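Vascular endothelial cadherin (Gallus gallus, PDB 3PPE) mediates calcium-dependent, largely homophilic adhesion between endothelial cells and helps couple actin filaments to cell junctions. Local coordinates at residues R6-E12 against K93-D99; N43-K47 against A57-L61; S174-V180 against A195-L201. All blocks are in the same frame, centred on the assembly; numbering follows the deposited sequence.

Interaction 1: R6-E12 against K93-D99; sequences RMHIREE and KVSDIND. With CA (calcium ion), chain E; CA (calcium ion), chain C; CA (calcium ion), chain D.
Lys-93 pairs in parallel with His-8 of strand 6-10: its N-H points almost straight at Met-7 O (N to O 2.7 Å, 177° at the hydrogen), while its own O accepts Ile-9 N. Its aliphatic part runs beside the His-8 ring, CB of Lys-93 lying 3.5 Å from CD2 of His-8. A bend at chi2 (-94°) carries the chain past Arg-6, whose like charge is probably tolerable because the Lys-93 ammonium pairs with Glu-68. Val-94, short and branched, turns to the buried face and sets CG1 3.4 Å from CB of Glu-11. Ser-95, small and polar, suits the partly exposed face shared with His-8 and Arg-10 and extends the ladder through Ile-9 O and Glu-11 N. Asp-96 OD2, from a carboxylate also partnered by Arg-63, and Glu-11 OE2 bind one calcium ion, each at 2.3 Å. Ile-97 adds its carbonyl; its N-H meets the anti lone pair of Glu-11 OE2 (2.9 Å from Ile-97 N), helping the two metal bonds fix that carboxylate's rotation. Asn-98 gives OD1 to a third ion. Asp-99 approaches Glu-11 from the opposite direction, carboxylate planes 84° apart; both acids bridge the first ion and a second, bound also by Glu-12, whose carboxylate pairs with Arg-60. Glu-64 and Asp-132 complete the first ion's coordination; Asp-62, Glu-64 and a water the second's, where EC1 joins EC2. Strand 6-10 edges a mixed sheet beside strand 82-95, Met-7 and Ile-9 packing inward on strands 19-23 and 54-57.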
# COMPACT_ATOMS: atom_id res chain seq x y z
N ARG A 6 3.33 -9.26 -7.62
CA ARG A 6 1.98 -9.03 -7.19
C ARG A 6 1.90 -7.66 -6.52
O ARG A 6 2.85 -7.22 -5.86
CB ARG A 6 1.59 -10.05 -6.11
CG ARG A 6 1.47 -11.48 -6.56
CD ARG A 6 0.14 -11.74 -7.28
NE ARG A 6 0.02 -13.12 -7.75
CZ ARG A 6 0.59 -13.62 -8.85
NH1 ARG A 6 1.36 -12.85 -9.64
NH2 ARG A 6 0.40 -14.91 -9.17
N MET A 7 0.76 -7.01 -6.69
CA MET A 7 0.40 -5.83 -5.91
C MET A 7 -0.96 -6.14 -5.31
O MET A 7 -1.69 -6.98 -5.83
CB MET A 7 0.31 -4.58 -6.79
CG MET A 7 1.62 -4.22 -7.51
SD MET A 7 1.53 -2.65 -8.32
CE MET A 7 3.13 -2.63 -9.13
N HIS A 8 -1.30 -5.47 -4.20
CA HIS A 8 -2.55 -5.72 -3.49
C HIS A 8 -3.14 -4.40 -3.18
O HIS A 8 -2.46 -3.48 -2.74
CB HIS A 8 -2.34 -6.52 -2.18
CG HIS A 8 -1.62 -7.80 -2.39
ND1 HIS A 8 -0.24 -7.87 -2.47
CD2 HIS A 8 -2.08 -9.05 -2.62
CE1 HIS A 8 0.12 -9.11 -2.73
NE2 HIS A 8 -0.98 -9.85 -2.83
N ILE A 9 -4.43 -4.31 -3.43
CA ILE A 9 -5.22 -3.14 -3.07
C ILE A 9 -6.58 -3.59 -2.51
O ILE A 9 -7.22 -4.48 -3.05
CB ILE A 9 -5.40 -2.15 -4.26
CG1 ILE A 9 -6.34 -0.99 -3.86
CG2 ILE A 9 -5.85 -2.87 -5.55
CD1 ILE A 9 -6.33 0.21 -4.78
N ARG A 10 -6.97 -2.99 -1.40
CA ARG A 10 -8.21 -3.29 -0.72
C ARG A 10 -9.42 -2.88 -1.55
O ARG A 10 -9.41 -1.83 -2.18
CB ARG A 10 -8.20 -2.57 0.64
CG ARG A 10 -9.05 -3.24 1.71
CD ARG A 10 -8.91 -2.56 3.09
NE ARG A 10 -9.59 -1.26 3.18
CZ ARG A 10 -9.00 -0.06 3.26
NH1 ARG A 10 -7.66 0.06 3.26
NH2 ARG A 10 -9.75 1.04 3.34
N GLU A 11 -10.48 -3.70 -1.56
CA GLU A 11 -11.70 -3.30 -2.24
C GLU A 11 -12.47 -2.30 -1.42
O GLU A 11 -12.27 -2.21 -0.20
CB GLU A 11 -12.60 -4.51 -2.54
CG GLU A 11 -13.08 -5.21 -1.25
CD GLU A 11 -14.27 -6.12 -1.46
OE1 GLU A 11 -15.09 -5.88 -2.39
OE2 GLU A 11 -14.40 -7.08 -0.67
N GLU A 12 -13.34 -1.54 -2.10
CA GLU A 12 -14.35 -0.67 -1.44
C GLU A 12 -13.75 0.47 -0.59
O GLU A 12 -14.31 0.88 0.43
CB GLU A 12 -15.34 -1.51 -0.59
CG GLU A 12 -15.90 -2.76 -1.28
CD GLU A 12 -16.87 -2.48 -2.43
OE1 GLU A 12 -17.45 -3.47 -2.93
OE2 GLU A 12 -17.07 -1.34 -2.88
N LYS A 93 -3.91 -7.81 -7.16
CA LYS A 93 -4.92 -8.60 -6.42
C LYS A 93 -5.80 -7.65 -5.63
O LYS A 93 -5.28 -6.76 -4.99
CB LYS A 93 -4.21 -9.51 -5.41
CG LYS A 93 -3.41 -10.63 -6.06
CD LYS A 93 -4.25 -11.92 -6.13
CE LYS A 93 -3.50 -13.04 -6.89
NZ LYS A 93 -4.41 -14.21 -7.08
N VAL A 94 -7.12 -7.83 -5.68
CA VAL A 94 -8.05 -6.99 -4.88
C VAL A 94 -8.30 -7.75 -3.58
O VAL A 94 -8.85 -8.85 -3.62
CB VAL A 94 -9.39 -6.69 -5.62
CG1 VAL A 94 -10.33 -5.71 -4.80
CG2 VAL A 94 -9.11 -6.09 -7.05
N SER A 95 -7.91 -7.16 -2.46
CA SER A 95 -7.99 -7.79 -1.13
C SER A 95 -9.41 -7.65 -0.60
O SER A 95 -9.98 -6.59 -0.65
CB SER A 95 -7.03 -7.09 -0.15
OG SER A 95 -5.73 -7.04 -0.71
N ASP A 96 -9.95 -8.75 -0.09
CA ASP A 96 -11.34 -8.85 0.34
C ASP A 96 -11.63 -8.11 1.64
O ASP A 96 -10.91 -8.27 2.61
CB ASP A 96 -11.66 -10.34 0.55
CG ASP A 96 -13.15 -10.61 0.71
OD1 ASP A 96 -13.52 -11.36 1.63
OD2 ASP A 96 -13.95 -10.08 -0.09
N ILE A 97 -12.73 -7.37 1.68
CA ILE A 97 -13.28 -6.99 2.96
C ILE A 97 -14.56 -7.80 3.19
O ILE A 97 -15.18 -8.31 2.23
CB ILE A 97 -13.55 -5.43 3.11
CG1 ILE A 97 -14.70 -4.93 2.22
CG2 ILE A 97 -12.20 -4.61 2.89
CD1 ILE A 97 -15.30 -3.57 2.71
N ASN A 98 -14.96 -7.93 4.44
CA ASN A 98 -16.21 -8.60 4.76
C ASN A 98 -17.40 -7.67 4.50
O ASN A 98 -17.83 -6.93 5.36
CB ASN A 98 -16.22 -9.13 6.20
CG ASN A 98 -17.33 -10.15 6.39
OD1 ASN A 98 -17.57 -10.98 5.49
ND2 ASN A 98 -18.04 -10.08 7.48
N ASP A 99 -17.93 -7.68 3.28
CA ASP A 99 -19.02 -6.79 2.94
C ASP A 99 -20.27 -7.49 2.40
O ASP A 99 -21.16 -6.85 1.89
CB ASP A 99 -18.54 -5.64 2.02
CG ASP A 99 -17.92 -6.12 0.70
OD1 ASP A 99 -17.43 -7.27 0.57
OD2 ASP A 99 -17.91 -5.28 -0.26
CA CA E . -15.88 -8.77 -0.03
CA CA C . -17.44 -5.94 -2.44
CA CA D . -19.29 -12.36 4.60
O HOH W 1 -19.85 -6.43 -2.36

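Interaction 2: N43-K47 against A57-L61; sequences NTIFK and AFERL
Ile-45 is the main bump of this contact, and Ala-57, Glu-59 and Leu-61 form the hollow that takes it. Its CG2 branch, anti to the backbone N because chi1 is -62°, reaches CD2 of Leu-61 at 3.8 Å and also sits over the centre of the neighbouring Phe-46 ring. The other branch goes to the side: CG1 and CD1 meet the Glu-59 carboxylate, the two side chains crossing at about a right angle, with CG1 of Ile-45 3.8 Å from CD of Glu-59. A beta-branched residue suits this place since its two arms fill two directions at once. Phe-46 lies deeper. Its ring corner CE2 fits against CB of Ala-57 (3.9 Å), a small methyl that lets the broad ring come close to the neighbouring backbone, and CZ meets CD1 of Leu-61 obliquely, so that the forked leucine touches both Ile-45 and Phe-46. The extended Lys-47 chain lies across one face of the Phe-58 ring, its CD 4.0 Å from the centroid in a CH-pi contact; NZ follows at 4.9 Å from the Phe-58 centroid, a cation-pi contact. One backbone hydrogen bond, Phe-58 N to Ile-45 O (2.7 Å), is bent to 139° at the hydrogen. The contact joins the entry into strand 46-49 to the end of strand 54-57 and its following loop, in the three-stranded sheet of EC1, near calcium-binding Asp-62. The chemistry grades from a mainly apolar interior, where Tyr-69 meets Phe-46 edge to face, to an exposed rim suited to the charged ends of Lys-47 and Glu-59.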
# COMPACT_ATOMS: atom_id res chain seq x y z
N ASN A 43 -4.19 1.80 -17.47
CA ASN A 43 -4.37 3.14 -18.04
C ASN A 43 -5.82 3.67 -17.99
O ASN A 43 -6.08 4.79 -18.44
CB ASN A 43 -3.78 3.24 -19.49
CG ASN A 43 -2.36 2.73 -19.56
OD1 ASN A 43 -1.46 3.31 -18.94
ND2 ASN A 43 -2.16 1.60 -20.24
N THR A 44 -6.74 2.88 -17.44
CA THR A 44 -8.11 3.33 -17.16
C THR A 44 -8.27 3.34 -15.64
O THR A 44 -8.15 4.40 -15.00
CB THR A 44 -9.20 2.46 -17.85
OG1 THR A 44 -9.00 1.08 -17.57
CG2 THR A 44 -9.21 2.65 -19.39
N ILE A 45 -8.44 2.18 -15.03
CA ILE A 45 -8.49 2.13 -13.56
C ILE A 45 -7.13 2.35 -12.93
O ILE A 45 -7.01 3.09 -11.95
CB ILE A 45 -9.07 0.77 -13.08
CG1 ILE A 45 -10.50 0.64 -13.60
CG2 ILE A 45 -8.93 0.59 -11.50
CD1 ILE A 45 -11.21 -0.75 -13.27
N PHE A 46 -6.12 1.70 -13.49
CA PHE A 46 -4.80 1.70 -12.89
C PHE A 46 -3.90 2.58 -13.74
O PHE A 46 -3.79 2.37 -14.94
CB PHE A 46 -4.26 0.27 -12.83
CG PHE A 46 -5.11 -0.63 -12.00
CD1 PHE A 46 -5.85 -1.63 -12.58
CD2 PHE A 46 -5.18 -0.44 -10.62
CE1 PHE A 46 -6.66 -2.45 -11.80
CE2 PHE A 46 -6.01 -1.24 -9.83
CZ PHE A 46 -6.75 -2.24 -10.44
N LYS A 47 -3.31 3.57 -13.12
CA LYS A 47 -2.41 4.45 -13.86
C LYS A 47 -1.10 4.63 -13.12
O LYS A 47 -1.09 4.74 -11.88
CB LYS A 47 -3.05 5.82 -14.12
CG LYS A 47 -4.42 5.78 -14.80
CD LYS A 47 -5.00 7.18 -14.93
CE LYS A 47 -6.40 7.12 -15.47
NZ LYS A 47 -6.82 8.47 -15.94
N ALA A 57 -4.99 3.49 -8.29
CA ALA A 57 -6.32 3.12 -8.77
C ALA A 57 -7.22 4.35 -8.78
O ALA A 57 -7.26 5.11 -7.80
CB ALA A 57 -6.95 2.02 -7.84
N PHE A 58 -8.00 4.49 -9.85
CA PHE A 58 -8.82 5.68 -10.09
C PHE A 58 -10.33 5.41 -10.03
O PHE A 58 -11.14 6.26 -10.37
CB PHE A 58 -8.42 6.37 -11.41
CG PHE A 58 -7.13 7.12 -11.29
CD1 PHE A 58 -5.92 6.44 -11.25
CD2 PHE A 58 -7.12 8.50 -11.17
CE1 PHE A 58 -4.72 7.13 -11.10
CE2 PHE A 58 -5.92 9.19 -11.04
CZ PHE A 58 -4.72 8.50 -11.00
N GLU A 59 -10.66 4.19 -9.59
CA GLU A 59 -12.02 3.82 -9.23
C GLU A 59 -11.94 3.03 -7.95
O GLU A 59 -10.93 2.38 -7.66
CB GLU A 59 -12.65 2.89 -10.26
CG GLU A 59 -12.84 3.52 -11.60
CD GLU A 59 -13.53 2.60 -12.55
OE1 GLU A 59 -13.61 2.99 -13.72
OE2 GLU A 59 -13.98 1.51 -12.14
N ARG A 60 -13.03 3.07 -7.20
CA ARG A 60 -13.25 2.14 -6.11
C ARG A 60 -13.50 0.76 -6.72
O ARG A 60 -14.16 0.63 -7.77
CB ARG A 60 -14.47 2.54 -5.29
CG ARG A 60 -14.24 3.77 -4.45
CD ARG A 60 -15.47 4.05 -3.62
NE ARG A 60 -15.82 2.86 -2.84
CZ ARG A 60 -16.85 2.05 -3.08
NH1 ARG A 60 -17.70 2.27 -4.09
NH2 ARG A 60 -17.04 1.02 -2.29
N LEU A 61 -12.95 -0.26 -6.07
CA LEU A 61 -12.98 -1.61 -6.58
C LEU A 61 -13.90 -2.56 -5.76
O LEU A 61 -14.02 -2.43 -4.55
CB LEU A 61 -11.54 -2.17 -6.59
CG LEU A 61 -10.51 -1.36 -7.38
CD1 LEU A 61 -9.09 -1.86 -7.08
CD2 LEU A 61 -10.84 -1.38 -8.88

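Interaction 3: S174-V180 against A195-L201; sequences SAYEIIV and ATVIIRL
Ile-178 and Val-197 lie side by side on the buried face of this antiparallel hairpin, CG1 of Ile-178 3.6 Å from CB of Val-197. Chi1 of 72° sets CG1 between the backbone N and carbonyl carbon, and the extended chi2 carries CD1 on toward CD1 of Ile-199, 3.9 Å away. Farther along, Leu-201 CD2 meets the edge of the Tyr-176 ring at CE1 (3.6 Å); Tyr-152 and Phe-153 also meet the ring, the latter edge to face. Branched aliphatics suit this face because it packs on Ile-161 and Val-126 of the facing sheet. The opposite face is more exposed and mixed: Ile-179 and Ile-198 share it with Glu-177, Thr-196 and Arg-200. Here Glu-177, its CG anti to the backbone N, lays CG 3.4 Å from the Thr-196 methyl CG2, and the extended chain carries its carboxylate outward. A water joins the two polar ends, donating to Glu-177 OE2 and lying 2.7 Å from Thr-196 OG1. Ala-175 and Arg-200 meet mainly through their backbones. Seven hydrogen bonds satisfy much of the polar backbone between the two EC2 strands, which allows one side to be largely hydrophobic and the other to be wetted.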
# COMPACT_ATOMS: atom_id res chain seq x y z
N SER A 174 -48.92 -31.84 11.73
CA SER A 174 -48.35 -32.58 10.59
C SER A 174 -47.36 -31.80 9.73
O SER A 174 -46.74 -32.38 8.84
CB SER A 174 -49.49 -33.08 9.69
OG SER A 174 -50.20 -32.00 9.12
N ALA A 175 -47.25 -30.49 9.94
CA ALA A 175 -46.32 -29.66 9.15
C ALA A 175 -45.80 -28.49 9.98
O ALA A 175 -46.57 -27.74 10.57
CB ALA A 175 -46.99 -29.16 7.87
N TYR A 176 -44.50 -28.34 10.06
CA TYR A 176 -43.96 -27.19 10.78
C TYR A 176 -43.43 -26.21 9.77
O TYR A 176 -42.87 -26.59 8.76
CB TYR A 176 -42.83 -27.61 11.70
CG TYR A 176 -43.33 -28.40 12.88
CD1 TYR A 176 -43.59 -29.78 12.77
CD2 TYR A 176 -43.56 -27.76 14.10
CE1 TYR A 176 -44.04 -30.51 13.88
CE2 TYR A 176 -44.00 -28.45 15.19
CZ TYR A 176 -44.26 -29.81 15.09
OH TYR A 176 -44.71 -30.44 16.22
N GLU A 177 -43.61 -24.94 10.06
CA GLU A 177 -42.99 -23.94 9.24
C GLU A 177 -42.01 -23.23 10.14
O GLU A 177 -42.40 -22.50 11.06
CB GLU A 177 -44.05 -23.01 8.68
CG GLU A 177 -43.48 -21.71 8.19
CD GLU A 177 -44.50 -20.84 7.47
OE1 GLU A 177 -45.34 -21.39 6.71
OE2 GLU A 177 -44.43 -19.61 7.67
N ILE A 178 -40.72 -23.49 9.93
CA ILE A 178 -39.72 -22.90 10.80
C ILE A 178 -38.91 -21.82 10.01
O ILE A 178 -38.84 -21.85 8.78
CB ILE A 178 -38.79 -23.98 11.47
CG1 ILE A 178 -37.86 -24.54 10.42
CG2 ILE A 178 -39.65 -25.08 12.25
CD1 ILE A 178 -36.67 -25.37 10.95
N ILE A 179 -38.34 -20.88 10.73
CA ILE A 179 -37.56 -19.81 10.10
C ILE A 179 -36.10 -19.96 10.47
O ILE A 179 -35.76 -20.09 11.66
CB ILE A 179 -38.05 -18.40 10.52
CG1 ILE A 179 -39.58 -18.26 10.34
CG2 ILE A 179 -37.30 -17.31 9.73
CD1 ILE A 179 -40.08 -18.45 8.90
N VAL A 180 -35.24 -19.98 9.46
CA VAL A 180 -33.82 -20.10 9.69
C VAL A 180 -33.14 -18.77 9.30
O VAL A 180 -33.65 -18.02 8.46
CB VAL A 180 -33.24 -21.38 8.97
CG1 VAL A 180 -33.36 -21.28 7.44
CG2 VAL A 180 -31.79 -21.70 9.41
N ALA A 195 -34.74 -17.71 5.71
CA ALA A 195 -35.61 -18.51 4.85
C ALA A 195 -36.60 -19.33 5.68
O ALA A 195 -36.52 -19.37 6.90
CB ALA A 195 -34.77 -19.43 3.97
N THR A 196 -37.53 -19.99 4.99
CA THR A 196 -38.51 -20.85 5.65
C THR A 196 -38.24 -22.28 5.29
O THR A 196 -37.90 -22.60 4.13
CB THR A 196 -39.96 -20.47 5.17
OG1 THR A 196 -40.18 -19.08 5.43
CG2 THR A 196 -41.06 -21.24 5.89
N VAL A 197 -38.42 -23.15 6.28
CA VAL A 197 -38.38 -24.58 6.08
C VAL A 197 -39.73 -25.14 6.46
O VAL A 197 -40.16 -25.01 7.60
CB VAL A 197 -37.30 -25.29 6.92
CG1 VAL A 197 -37.05 -26.68 6.35
CG2 VAL A 197 -35.99 -24.49 6.92
N ILE A 198 -40.38 -25.77 5.50
CA ILE A 198 -41.61 -26.51 5.76
C ILE A 198 -41.21 -27.96 5.96
O ILE A 198 -40.64 -28.60 5.08
CB ILE A 198 -42.60 -26.35 4.60
CG1 ILE A 198 -43.00 -24.87 4.49
CG2 ILE A 198 -43.86 -27.20 4.85
CD1 ILE A 198 -43.51 -24.53 3.09
N ILE A 199 -41.49 -28.45 7.17
CA ILE A 199 -41.13 -29.81 7.54
C ILE A 199 -42.43 -30.59 7.81
O ILE A 199 -43.16 -30.29 8.76
CB ILE A 199 -40.26 -29.82 8.78
CG1 ILE A 199 -38.91 -29.16 8.46
CG2 ILE A 199 -40.07 -31.30 9.30
CD1 ILE A 199 -38.19 -28.67 9.66
N ARG A 200 -42.71 -31.56 6.97
CA ARG A 200 -43.89 -32.40 7.14
C ARG A 200 -43.55 -33.60 8.00
O ARG A 200 -42.51 -34.22 7.82
CB ARG A 200 -44.38 -32.89 5.77
CG ARG A 200 -45.03 -31.82 4.95
CD ARG A 200 -45.18 -32.25 3.50
NE ARG A 200 -45.17 -33.70 3.33
CZ ARG A 200 -44.20 -34.39 2.72
NH1 ARG A 200 -43.17 -33.75 2.19
NH2 ARG A 200 -44.28 -35.70 2.63
N LEU A 201 -44.43 -33.94 8.93
CA LEU A 201 -44.32 -35.17 9.71
C LEU A 201 -45.09 -36.26 9.00
O LEU A 201 -46.27 -36.08 8.67
CB LEU A 201 -44.87 -34.96 11.13
CG LEU A 201 -43.94 -34.36 12.18
CD1 LEU A 201 -42.99 -35.42 12.72
CD2 LEU A 201 -43.10 -33.22 11.65
O HOH W 2 -42.40 -18.03 6.53

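From the N terminus, segment 6-12 comes first, and interaction 1 closes a loop of 80 residues when the chain returns at 93-99. Interaction 2, between 43-47 and 57-61, is nested inside that loop and closes a short one of its own. The two adjoin: Glu-12 N probably hydrogen-bonds to Leu-61 O, and the Glu-12 carboxylate faces Arg-60, tying the sheet with strands 6-10 and 82-95 to the sheet with strands 46-49 and 54-57 in EC1. Interaction 3 follows in series as a hairpin of EC2; its centre is about 39 Å from that of interaction 1, and the calcium ions bound by the end of interaction 1 lie where EC1 meets EC2.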